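Local coordinates for protein paenibacillus xanthan lyase (Paenibacillus, PDB 6F2P) that probably cleaves the terminal mannosyl-glucuronosyl linkage of xanthan side chains by beta-elimination, as a multidomain, calcium-binding polysaccharide lyase of family 8, at residues Lys14-Gly19 and Leu240-Asn245; Ala301-Leu306 and Thr316-Met321; Thr333-Lys336 and Leu342-Ala345. All blocks are in the same frame, centred on the assembly; numbering follows the deposited sequence.

Contact 1: Lys14-Gly19 and Leu240-Asn245; sequences KAMLNG and LIFILN
M16 reaches across from helix 4-18 to F242 and I243 on helix 229-244, a Met-aromatic contact inside the alpha-helical domain of a family 8 polysaccharide lyase, a fold built as an incomplete alpha/alpha toroid. The sulfur sits at the edge of the F242 ring: SD is 4.8 Å from the ring centroid of F242 and 78° off the ring normal. Its methyl goes further along the same side, M16 CE lying 3.6 Å from F242 CD2 on an oblique approach, while nearer the backbone M16 CG passes F242 CE2 at 3.8 Å. The methionine runs past the ring counter to the phenylalanine's own direction. I243 adds a second contact to the sulfur, its CG1 being 3.5 Å from M16 SD. With CG set anti to its own carbonyl carbon (chi1 -59°) and chi2 extended, M16 spans the gap between the helices and bends only at chi3, which lays CE beside the ring. An alanine here would probably leave the F242 ring edge and I243 CG1 without their thioether neighbour and open a gap between the helices. Further out, F242 has cation-pi partners in K12 and R305, so basic groups and the thioether share its surroundings. I243 also packs on I183 of helix 168-184, and a solvent molecule, methylpentanediol, lies close to M16. At the C-terminal end of helix 229-244, the ammonium NZ of K12 is hydrogen-bonded to the carbonyl oxygens of both F242 and I243.

Contact 2: Ala301-Leu306 and Thr316-Met321; sequences ASIIRL and TAFKRM
The F318 ring is the flat group of this contact, and the opposite helix meets it with one backbone oxygen and one methylene, both coming in at a slant, neither squarely over a face nor edge-on. L306 CB lies 3.7 Å from F318 CE2, and the carbonyl O of I303 is equally near, 3.7 Å from F318 CD2. From outside the pair, the ring of Y264 on helix 256-267 meets the F318 ring with the planes inclined at about 55°. The root of the phenylalanine is met by I303, whose CG2 branch is 3.6 Å from F318 CB and also near CG; the isoleucine lies roughly perpendicular to the phenylalanine. F318 has CG anti to its carbonyl carbon (chi1 -71°), and a chi2 near zero puts its CA almost in the ring plane, so that CD2 and CE2 are the ring atoms presented to helix 292-307. The longer arm of I303 leads the other way: its CD1 is 4.2 Å from M321 SD, one turn farther along helix 312-328. The helices form an antiparallel hairpin, their short segment axes approaching to 9.0 Å at 149°. Helix 229-244 packs on L306 through L234 and A238, and I263 of helix 256-267 touches both I303 and F318. R305, on another side of helix 292-307, makes a salt bridge with D341. The four touching residues are buried and meet through carbon and sulfur, apart from the I303 carbonyl; fit between the two helices therefore rests on shape and the exclusion of water, without directional bonds between them.

Contact 3: Thr333-Lys336 and Leu342-Ala345; sequences TFLK and LIIA. With CA (calcium ion), chain E.
L342 meets F334 first: its carbonyl O lies at the edge of the phenyl ring, near the ring plane and 4.2 Å from F334 CE2, while L342 CB is 4.3 Å from F334 CZ. The ring gets there because F334 has CG anti to the backbone N (chi1 -179°), which extends it from the loop toward helix 292-307, where V297 and I304 also touch it. I343 follows, with both branches engaged. Its CG2 packs 4.0 Å from L335 CD2, and its CD1 sits 3.7 Å from the carbonyl O of L335. D29 of helix 28-46 contacts both I343 and L335. A345, farther along, packs on I304, the same isoleucine that touches F334. The loop that carries F334 and L335 begins at a calcium ion, bound by T333 OG1 at 2.3 Å, by D329 and D331, and by three waters. The backbone N of F334 is hydrogen-bonded to OD2 of D329, tying the aromatic residue to the metal loop. The D-x-D-x-T spacing of the protein ligands recalls the opening positions of EF-hand-like calcium loops.

In the fold
From the N terminus, contact 1 comes first and spans the most sequence: 220 residues, more than half of them helical, lie between segments 14-19 and 240-245. Contact 2 then closes the short turn between helices 292-307 and 312-328, and contact 3 closes the calcium-bearing loop back onto helix 340-351. The three follow in series, neither nested nor crossing, yet they touch in space. R305 from contact 2 lies beside contact 1, its NE 3.7 Å from M16 CE. Between contacts 2 and 3, A301 CB packs on L342 CD1. G19 O also meets I344 CD1, so helix 340-351 joins the chain's start to the end of the helical region.

Contact 1: Lys14-Gly19 and Leu240-Asn245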
ATOM      1  N   LYS A  14     -41.374  -7.153   2.374  1.00 21.80           N
ATOM      2  CA  LYS A  14     -41.976  -8.420   2.003  1.00 16.74           C
ATOM      3  C   LYS A  14     -41.776  -8.658   0.516  1.00 17.64           C
ATOM      4  O   LYS A  14     -41.385  -9.751   0.102  1.00 17.98           O
ATOM      5  CB  LYS A  14     -43.460  -8.447   2.365  1.00 20.72           C
ATOM      6  CG  LYS A  14     -44.180  -9.694   1.889  1.00 23.39           C
ATOM      7  CD  LYS A  14     -45.558  -9.821   2.504  1.00 25.87           C
ATOM      8  CE  LYS A  14     -46.402 -10.824   1.735  1.00 20.63           C
ATOM      9  NZ  LYS A  14     -47.667 -11.119   2.456  1.00 23.10           N
ATOM     10  N   ALA A  15     -42.005  -7.623  -0.284  1.00 17.55           N
ATOM     11  CA  ALA A  15     -41.744  -7.707  -1.718  1.00 16.28           C
ATOM     12  C   ALA A  15     -40.270  -8.026  -2.056  1.00 18.10           C
ATOM     13  O   ALA A  15     -39.983  -8.648  -3.078  1.00 21.57           O
ATOM     14  CB  ALA A  15     -42.189  -6.443  -2.398  1.00 16.09           C
ATOM     15  N   MET A  16     -39.334  -7.615  -1.206  1.00 15.46           N
ATOM     16  CA  MET A  16     -37.939  -8.024  -1.410  1.00 21.24           C
ATOM     17  C   MET A  16     -37.792  -9.515  -1.131  1.00 21.03           C
ATOM     18  O   MET A  16     -37.064 -10.227  -1.822  1.00 22.66           O
ATOM     19  CB  MET A  16     -36.984  -7.247  -0.503  1.00 20.26           C
ATOM     20  CG  MET A  16     -37.007  -5.744  -0.681  1.00 20.34           C
ATOM     21  SD  MET A  16     -36.099  -4.914   0.640  1.00 23.24           S
ATOM     22  CE  MET A  16     -34.406  -5.200   0.121  1.00 21.02           C
ATOM     23  N   LEU A  17     -38.485  -9.980  -0.100  1.00 19.56           N
ATOM     24  CA  LEU A  17     -38.460 -11.390   0.256  1.00 18.37           C
ATOM     25  C   LEU A  17     -39.104 -12.294  -0.804  1.00 19.21           C
ATOM     26  O   LEU A  17     -38.531 -13.314  -1.185  1.00 19.35           O
ATOM     27  CB  LEU A  17     -39.137 -11.601   1.602  1.00 16.88           C
ATOM     28  CG  LEU A  17     -38.503 -10.906   2.804  1.00 15.74           C
ATOM     29  CD1 LEU A  17     -39.324 -11.212   4.045  1.00 23.07           C
ATOM     30  CD2 LEU A  17     -37.078 -11.374   2.989  1.00 14.44           C
ATOM     31  N   ASN A  18     -40.285 -11.925  -1.294  1.00 19.28           N
ATOM     32  CA  ASN A  18     -41.023 -12.851  -2.156  1.00 21.50           C
ATOM     33  C   ASN A  18     -41.221 -12.424  -3.612  1.00 22.37           C
ATOM     34  O   ASN A  18     -41.817 -13.158  -4.393  1.00 23.25           O
ATOM     35  CB  ASN A  18     -42.364 -13.254  -1.524  1.00 17.12           C
ATOM     36  CG  ASN A  18     -43.371 -12.122  -1.500  1.00 18.53           C
ATOM     37  OD1 ASN A  18     -43.153 -11.059  -2.081  1.00 29.89           O
ATOM     38  ND2 ASN A  18     -44.490 -12.350  -0.832  1.00 20.04           N
ATOM     39  N   GLY A  19     -40.738 -11.237  -3.968  1.00 22.02           N
ATOM     40  CA  GLY A  19     -40.788 -10.794  -5.352  1.00 21.60           C
ATOM     41  C   GLY A  19     -41.981  -9.926  -5.715  1.00 27.10           C
ATOM     42  O   GLY A  19     -42.064  -9.427  -6.841  1.00 30.19           O
ATOM     43  N   LEU A 240     -30.338  -1.997   3.879  1.00 14.97           N
ATOM     44  CA  LEU A 240     -30.910  -1.051   4.830  1.00 17.21           C
ATOM     45  C   LEU A 240     -31.203   0.298   4.189  1.00 19.88           C
ATOM     46  O   LEU A 240     -32.256   0.890   4.429  1.00 24.90           O
ATOM     47  CB  LEU A 240     -29.993  -0.854   6.024  1.00 17.14           C
ATOM     48  CG  LEU A 240     -30.449  -1.604   7.269  1.00 21.17           C
ATOM     49  CD1 LEU A 240     -29.669  -1.118   8.465  1.00 26.98           C
ATOM     50  CD2 LEU A 240     -31.942  -1.415   7.485  1.00 17.90           C
ATOM     51  N   ILE A 241     -30.275   0.781   3.372  1.00 16.81           N
ATOM     52  CA  ILE A 241     -30.490   2.032   2.663  1.00 20.46           C
ATOM     53  C   ILE A 241     -31.727   1.936   1.777  1.00 22.76           C
ATOM     54  O   ILE A 241     -32.570   2.834   1.787  1.00 22.52           O
ATOM     55  CB  ILE A 241     -29.259   2.440   1.835  1.00 17.37           C
ATOM     56  CG1 ILE A 241     -28.161   2.974   2.749  1.00  9.78           C
ATOM     57  CG2 ILE A 241     -29.622   3.486   0.796  1.00 15.51           C
ATOM     58  CD1 ILE A 241     -26.803   2.966   2.082  1.00 11.64           C
ATOM     59  N   PHE A 242     -31.842   0.835   1.038  1.00 18.91           N
ATOM     60  CA  PHE A 242     -32.956   0.641   0.113  1.00 17.92           C
ATOM     61  C   PHE A 242     -34.311   0.597   0.820  1.00 22.94           C
ATOM     62  O   PHE A 242     -35.268   1.217   0.366  1.00 24.66           O
ATOM     63  CB  PHE A 242     -32.754  -0.633  -0.699  1.00 18.01           C
ATOM     64  CG  PHE A 242     -33.927  -0.996  -1.560  1.00 23.06           C
ATOM     65  CD1 PHE A 242     -34.067  -0.454  -2.824  1.00 23.52           C
ATOM     66  CD2 PHE A 242     -34.886  -1.903  -1.113  1.00 29.03           C
ATOM     67  CE1 PHE A 242     -35.147  -0.792  -3.626  1.00 24.61           C
ATOM     68  CE2 PHE A 242     -35.969  -2.247  -1.912  1.00 25.70           C
ATOM     69  CZ  PHE A 242     -36.098  -1.689  -3.169  1.00 23.20           C
ATOM     70  N   ILE A 243     -34.391  -0.145   1.921  1.00 18.73           N
ATOM     71  CA  ILE A 243     -35.640  -0.282   2.668  1.00 20.29           C
ATOM     72  C   ILE A 243     -36.081   1.055   3.266  1.00 24.11           C
ATOM     73  O   ILE A 243     -37.231   1.490   3.105  1.00 20.27           O
ATOM     74  CB  ILE A 243     -35.503  -1.341   3.796  1.00 17.64           C
ATOM     75  CG1 ILE A 243     -35.162  -2.705   3.202  1.00 21.01           C
ATOM     76  CG2 ILE A 243     -36.778  -1.445   4.631  1.00 11.09           C
ATOM     77  CD1 ILE A 243     -34.609  -3.690   4.206  1.00 25.98           C
ATOM     78  N   LEU A 244     -35.146   1.711   3.944  1.00 21.92           N
ATOM     79  CA  LEU A 244     -35.447   2.926   4.680  1.00 19.24           C
ATOM     80  C   LEU A 244     -35.607   4.136   3.768  1.00 20.21           C
ATOM     81  O   LEU A 244     -36.151   5.159   4.180  1.00 19.67           O
ATOM     82  CB  LEU A 244     -34.347   3.188   5.700  1.00 15.48           C
ATOM     83  CG  LEU A 244     -34.234   2.079   6.740  1.00 16.37           C
ATOM     84  CD1 LEU A 244     -33.054   2.334   7.667  1.00 16.40           C
ATOM     85  CD2 LEU A 244     -35.525   1.990   7.519  1.00 12.50           C
ATOM     86  N   ASN A 245     -35.137   4.002   2.532  1.00 22.49           N
ATOM     87  CA  ASN A 245     -35.048   5.122   1.599  1.00 21.12           C
ATOM     88  C   ASN A 245     -36.380   5.799   1.334  1.00 22.61           C
ATOM     89  O   ASN A 245     -37.347   5.149   0.962  1.00 26.77           O
ATOM     90  CB  ASN A 245     -34.441   4.652   0.280  1.00 22.64           C
ATOM     91  CG  ASN A 245     -34.409   5.737  -0.768  1.00 24.51           C
ATOM     92  OD1 ASN A 245     -34.960   5.571  -1.857  1.00 24.38           O
ATOM     93  ND2 ASN A 245     -33.762   6.862  -0.448  1.00 24.26           N
TER

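Contact 2: Ala301-Leu306 and Thr316-Met321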
ATOM      1  N   ALA A 301     -25.712  -8.088  -6.662  1.00 15.23           N
ATOM      2  CA  ALA A 301     -27.027  -7.839  -6.080  1.00 18.32           C
ATOM      3  C   ALA A 301     -27.014  -6.536  -5.313  1.00 13.85           C
ATOM      4  O   ALA A 301     -27.961  -5.757  -5.379  1.00 15.03           O
ATOM      5  CB  ALA A 301     -27.445  -8.991  -5.164  1.00 13.33           C
ATOM      6  N   SER A 302     -25.933  -6.302  -4.585  1.00 14.35           N
ATOM      7  CA  SER A 302     -25.797  -5.086  -3.800  1.00 13.56           C
ATOM      8  C   SER A 302     -25.729  -3.865  -4.701  1.00 18.39           C
ATOM      9  O   SER A 302     -26.247  -2.801  -4.352  1.00 22.36           O
ATOM     10  CB  SER A 302     -24.551  -5.157  -2.922  1.00 15.78           C
ATOM     11  OG  SER A 302     -24.702  -6.111  -1.883  1.00 18.99           O
ATOM     12  N   ILE A 303     -25.091  -4.024  -5.860  1.00 15.27           N
ATOM     13  CA  ILE A 303     -24.926  -2.913  -6.793  1.00 19.75           C
ATOM     14  C   ILE A 303     -26.271  -2.524  -7.409  1.00 20.41           C
ATOM     15  O   ILE A 303     -26.580  -1.334  -7.569  1.00 19.41           O
ATOM     16  CB  ILE A 303     -23.872  -3.227  -7.880  1.00 18.28           C
ATOM     17  CG1 ILE A 303     -22.479  -3.291  -7.249  1.00 14.62           C
ATOM     18  CG2 ILE A 303     -23.883  -2.158  -8.952  1.00 15.13           C
ATOM     19  CD1 ILE A 303     -21.381  -3.735  -8.196  1.00 10.24           C
ATOM     20  N   ILE A 304     -27.068  -3.538  -7.737  1.00 17.95           N
ATOM     21  CA  ILE A 304     -28.436  -3.336  -8.202  1.00 17.87           C
ATOM     22  C   ILE A 304     -29.273  -2.604  -7.148  1.00 20.11           C
ATOM     23  O   ILE A 304     -30.005  -1.664  -7.464  1.00 20.86           O
ATOM     24  CB  ILE A 304     -29.094  -4.674  -8.544  1.00 16.00           C
ATOM     25  CG1 ILE A 304     -28.416  -5.282  -9.773  1.00 16.89           C
ATOM     26  CG2 ILE A 304     -30.579  -4.499  -8.778  1.00 15.14           C
ATOM     27  CD1 ILE A 304     -28.891  -6.674 -10.099  1.00 16.28           C
ATOM     28  N   ARG A 305     -29.148  -3.024  -5.894  1.00 17.03           N
ATOM     29  CA  ARG A 305     -29.840  -2.354  -4.802  1.00 17.67           C
ATOM     30  C   ARG A 305     -29.368  -0.918  -4.656  1.00 23.53           C
ATOM     31  O   ARG A 305     -30.171  -0.018  -4.407  1.00 25.77           O
ATOM     32  CB  ARG A 305     -29.638  -3.100  -3.484  1.00 21.05           C
ATOM     33  CG  ARG A 305     -30.393  -4.415  -3.384  1.00 26.06           C
ATOM     34  CD  ARG A 305     -31.851  -4.182  -3.066  1.00 27.42           C
ATOM     35  NE  ARG A 305     -32.636  -5.416  -3.113  1.00 31.29           N
ATOM     36  CZ  ARG A 305     -33.693  -5.600  -3.901  1.00 30.74           C
ATOM     37  NH1 ARG A 305     -34.106  -4.633  -4.718  1.00 29.72           N
ATOM     38  NH2 ARG A 305     -34.339  -6.754  -3.870  1.00 33.06           N
ATOM     39  N   LEU A 306     -28.066  -0.696  -4.810  1.00 22.98           N
ATOM     40  CA  LEU A 306     -27.537   0.660  -4.692  1.00 20.54           C
ATOM     41  C   LEU A 306     -27.974   1.570  -5.842  1.00 20.36           C
ATOM     42  O   LEU A 306     -28.172   2.765  -5.641  1.00 21.77           O
ATOM     43  CB  LEU A 306     -26.023   0.661  -4.519  1.00 18.96           C
ATOM     44  CG  LEU A 306     -25.588   0.198  -3.128  1.00 15.58           C
ATOM     45  CD1 LEU A 306     -24.087   0.045  -3.049  1.00 14.30           C
ATOM     46  CD2 LEU A 306     -26.085   1.148  -2.051  1.00 12.92           C
ATOM     47  N   THR A 316     -26.738   5.076 -13.157  1.00 25.02           N
ATOM     48  CA  THR A 316     -26.472   4.758 -14.549  1.00 20.11           C
ATOM     49  C   THR A 316     -25.232   3.887 -14.654  1.00 20.29           C
ATOM     50  O   THR A 316     -25.257   2.839 -15.295  1.00 24.86           O
ATOM     51  CB  THR A 316     -26.257   6.036 -15.356  1.00 22.52           C
ATOM     52  OG1 THR A 316     -27.433   6.851 -15.263  1.00 20.80           O
ATOM     53  CG2 THR A 316     -25.946   5.717 -16.827  1.00 15.31           C
ATOM     54  N   ALA A 317     -24.159   4.326 -14.005  1.00 18.31           N
ATOM     55  CA  ALA A 317     -22.887   3.607 -14.010  1.00 21.72           C
ATOM     56  C   ALA A 317     -23.037   2.197 -13.434  1.00 23.79           C
ATOM     57  O   ALA A 317     -22.490   1.225 -13.971  1.00 22.65           O
ATOM     58  CB  ALA A 317     -21.833   4.401 -13.236  1.00 19.20           C
ATOM     59  N   PHE A 318     -23.788   2.101 -12.341  1.00 19.23           N
ATOM     60  CA  PHE A 318     -24.052   0.820 -11.702  1.00 20.76           C
ATOM     61  C   PHE A 318     -24.814  -0.131 -12.614  1.00 20.75           C
ATOM     62  O   PHE A 318     -24.485  -1.313 -12.684  1.00 22.18           O
ATOM     63  CB  PHE A 318     -24.834   1.007 -10.402  1.00 19.60           C
ATOM     64  CG  PHE A 318     -24.030   1.611  -9.292  1.00 22.13           C
ATOM     65  CD1 PHE A 318     -22.719   2.014  -9.504  1.00 16.97           C
ATOM     66  CD2 PHE A 318     -24.579   1.763  -8.030  1.00 19.67           C
ATOM     67  CE1 PHE A 318     -21.985   2.569  -8.484  1.00 19.45           C
ATOM     68  CE2 PHE A 318     -23.840   2.311  -7.000  1.00 18.45           C
ATOM     69  CZ  PHE A 318     -22.545   2.718  -7.229  1.00 19.02           C
ATOM     70  N   LYS A 319     -25.837   0.374 -13.300  1.00 16.83           N
ATOM     71  CA  LYS A 319     -26.643  -0.485 -14.158  1.00 20.75           C
ATOM     72  C   LYS A 319     -25.812  -0.964 -15.328  1.00 21.60           C
ATOM     73  O   LYS A 319     -26.007  -2.072 -15.820  1.00 24.41           O
ATOM     74  CB  LYS A 319     -27.887   0.235 -14.673  1.00 21.29           C
ATOM     75  CG  LYS A 319     -28.901   0.562 -13.604  1.00 24.44           C
ATOM     76  CD  LYS A 319     -30.114   1.255 -14.192  1.00 26.95           C
ATOM     77  CE  LYS A 319     -30.907   1.926 -13.090  1.00 44.49           C
ATOM     78  NZ  LYS A 319     -32.258   2.362 -13.533  1.00 57.53           N
ATOM     79  N   ARG A 320     -24.878  -0.129 -15.766  1.00 19.85           N
ATOM     80  CA  ARG A 320     -24.085  -0.458 -16.939  1.00 22.99           C
ATOM     81  C   ARG A 320     -23.108  -1.580 -16.634  1.00 19.97           C
ATOM     82  O   ARG A 320     -22.918  -2.478 -17.444  1.00 23.31           O
ATOM     83  CB  ARG A 320     -23.341   0.770 -17.475  1.00 22.77           C
ATOM     84  CG  ARG A 320     -24.241   1.787 -18.160  1.00 25.19           C
ATOM     85  CD  ARG A 320     -23.444   2.815 -18.945  1.00 23.29           C
ATOM     86  NE  ARG A 320     -22.966   2.289 -20.220  1.00 31.40           N
ATOM     87  CZ  ARG A 320     -21.770   2.552 -20.742  1.00 29.43           C
ATOM     88  NH1 ARG A 320     -20.914   3.329 -20.091  1.00 32.18           N
ATOM     89  NH2 ARG A 320     -21.427   2.026 -21.910  1.00 25.74           N
ATOM     90  N   MET A 321     -22.484  -1.537 -15.467  1.00 17.66           N
ATOM     91  CA  MET A 321     -21.508  -2.563 -15.155  1.00 19.24           C
ATOM     92  C   MET A 321     -22.204  -3.901 -14.851  1.00 21.63           C
ATOM     93  O   MET A 321     -21.762  -4.960 -15.310  1.00 17.72           O
ATOM     94  CB  MET A 321     -20.556  -2.102 -14.040  1.00 17.67           C
ATOM     95  CG  MET A 321     -21.191  -1.910 -12.675  1.00 19.45           C
ATOM     96  SD  MET A 321     -19.986  -1.418 -11.424  1.00 19.04           S
ATOM     97  CE  MET A 321     -19.803   0.327 -11.774  1.00 14.89           C
TER

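Contact 3: Thr333-Lys336 and Leu342-Ala345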
ATOM      1  N   THR A 333     -25.415 -17.987 -13.593  1.00 23.11           N
ATOM      2  CA  THR A 333     -24.933 -18.034 -12.219  1.00 27.51           C
ATOM      3  C   THR A 333     -25.756 -17.112 -11.325  1.00 26.40           C
ATOM      4  O   THR A 333     -26.274 -17.548 -10.299  1.00 23.32           O
ATOM      5  CB  THR A 333     -23.441 -17.636 -12.126  1.00 25.19           C
ATOM      6  OG1 THR A 333     -22.660 -18.494 -12.962  1.00 26.13           O
ATOM      7  CG2 THR A 333     -22.945 -17.744 -10.692  1.00 21.27           C
ATOM      8  N   PHE A 334     -25.882 -15.846 -11.729  1.00 22.22           N
ATOM      9  CA  PHE A 334     -26.656 -14.869 -10.964  1.00 19.88           C
ATOM     10  C   PHE A 334     -28.152 -15.212 -10.877  1.00 23.67           C
ATOM     11  O   PHE A 334     -28.697 -15.332  -9.772  1.00 25.14           O
ATOM     12  CB  PHE A 334     -26.473 -13.450 -11.522  1.00 19.82           C
ATOM     13  CG  PHE A 334     -27.229 -12.389 -10.749  1.00 15.32           C
ATOM     14  CD1 PHE A 334     -26.669 -11.794  -9.637  1.00 17.83           C
ATOM     15  CD2 PHE A 334     -28.498 -11.999 -11.134  1.00 15.76           C
ATOM     16  CE1 PHE A 334     -27.361 -10.833  -8.930  1.00 18.10           C
ATOM     17  CE2 PHE A 334     -29.192 -11.047 -10.426  1.00 15.32           C
ATOM     18  CZ  PHE A 334     -28.625 -10.460  -9.330  1.00 15.53           C
ATOM     19  N   LEU A 335     -28.807 -15.361 -12.032  1.00 21.65           N
ATOM     20  CA  LEU A 335     -30.263 -15.589 -12.082  1.00 23.91           C
ATOM     21  C   LEU A 335     -30.716 -16.834 -11.330  1.00 23.31           C
ATOM     22  O   LEU A 335     -31.804 -16.856 -10.751  1.00 28.61           O
ATOM     23  CB  LEU A 335     -30.778 -15.615 -13.525  1.00 19.72           C
ATOM     24  CG  LEU A 335     -30.716 -14.247 -14.211  1.00 15.62           C
ATOM     25  CD1 LEU A 335     -30.914 -14.360 -15.704  1.00 18.35           C
ATOM     26  CD2 LEU A 335     -31.738 -13.293 -13.613  1.00 17.70           C
ATOM     27  N   LYS A 336     -29.874 -17.860 -11.316  1.00 23.43           N
ATOM     28  CA  LYS A 336     -30.221 -19.104 -10.634  1.00 28.56           C
ATOM     29  C   LYS A 336     -29.950 -19.050  -9.136  1.00 27.53           C
ATOM     30  O   LYS A 336     -30.274 -19.989  -8.409  1.00 24.61           O
ATOM     31  CB  LYS A 336     -29.454 -20.276 -11.241  1.00 31.00           C
ATOM     32  CG  LYS A 336     -29.913 -20.670 -12.627  1.00 26.18           C
ATOM     33  CD  LYS A 336     -28.800 -21.378 -13.369  1.00 31.02           C
ATOM     34  CE  LYS A 336     -29.341 -22.189 -14.524  1.00 39.36           C
ATOM     35  NZ  LYS A 336     -30.116 -23.364 -14.030  1.00 56.22           N
ATOM     36  N   LEU A 342     -34.852  -9.908  -7.257  1.00 21.35           N
ATOM     37  CA  LEU A 342     -33.632  -9.590  -7.982  1.00 19.17           C
ATOM     38  C   LEU A 342     -33.648 -10.124  -9.408  1.00 22.08           C
ATOM     39  O   LEU A 342     -33.069  -9.505 -10.298  1.00 22.12           O
ATOM     40  CB  LEU A 342     -32.410 -10.099  -7.226  1.00 20.01           C
ATOM     41  CG  LEU A 342     -32.125  -9.267  -5.983  1.00 19.03           C
ATOM     42  CD1 LEU A 342     -31.201 -10.001  -5.039  1.00  8.99           C
ATOM     43  CD2 LEU A 342     -31.535  -7.932  -6.410  1.00 17.99           C
ATOM     44  N   ILE A 343     -34.305 -11.264  -9.626  1.00 20.93           N
ATOM     45  CA  ILE A 343     -34.450 -11.803 -10.974  1.00 15.00           C
ATOM     46  C   ILE A 343     -35.185 -10.784 -11.825  1.00 23.61           C
ATOM     47  O   ILE A 343     -34.802 -10.493 -12.964  1.00 25.31           O
ATOM     48  CB  ILE A 343     -35.258 -13.094 -10.974  1.00 20.65           C
ATOM     49  CG1 ILE A 343     -34.493 -14.189 -10.235  1.00 24.59           C
ATOM     50  CG2 ILE A 343     -35.573 -13.519 -12.398  1.00 19.89           C
ATOM     51  CD1 ILE A 343     -35.193 -15.500 -10.218  1.00 18.13           C
ATOM     52  N   ILE A 344     -36.237 -10.222 -11.245  1.00 23.77           N
ATOM     53  CA  ILE A 344     -37.028  -9.211 -11.918  1.00 20.86           C
ATOM     54  C   ILE A 344     -36.168  -7.998 -12.234  1.00 21.79           C
ATOM     55  O   ILE A 344     -36.117  -7.552 -13.385  1.00 23.53           O
ATOM     56  CB  ILE A 344     -38.222  -8.807 -11.064  1.00 22.57           C
ATOM     57  CG1 ILE A 344     -39.150 -10.012 -10.873  1.00 16.50           C
ATOM     58  CG2 ILE A 344     -38.964  -7.657 -11.710  1.00 25.91           C
ATOM     59  CD1 ILE A 344     -40.203  -9.798  -9.817  1.00 16.70           C
ATOM     60  N   ALA A 345     -35.478  -7.485 -11.219  1.00 22.18           N
ATOM     61  CA  ALA A 345     -34.586  -6.338 -11.392  1.00 23.56           C
ATOM     62  C   ALA A 345     -33.506  -6.625 -12.426  1.00 25.57           C
ATOM     63  O   ALA A 345     -33.253  -5.810 -13.302  1.00 24.93           O
ATOM     64  CB  ALA A 345     -33.956  -5.940 -10.075  1.00 17.59           C
TER
HETATM   65 CA    CA E1104     -21.346 -17.954 -14.806  1.00 28.64          CA
HETATM   66  O   HOH W   1     -20.547 -16.123 -13.519  1.00 24.22           O
HETATM   67  O   HOH W   2     -19.482 -19.885 -14.181  1.00 25.77           O
HETATM   68  O   HOH W   3     -20.691 -16.727 -16.764  1.00 32.69           O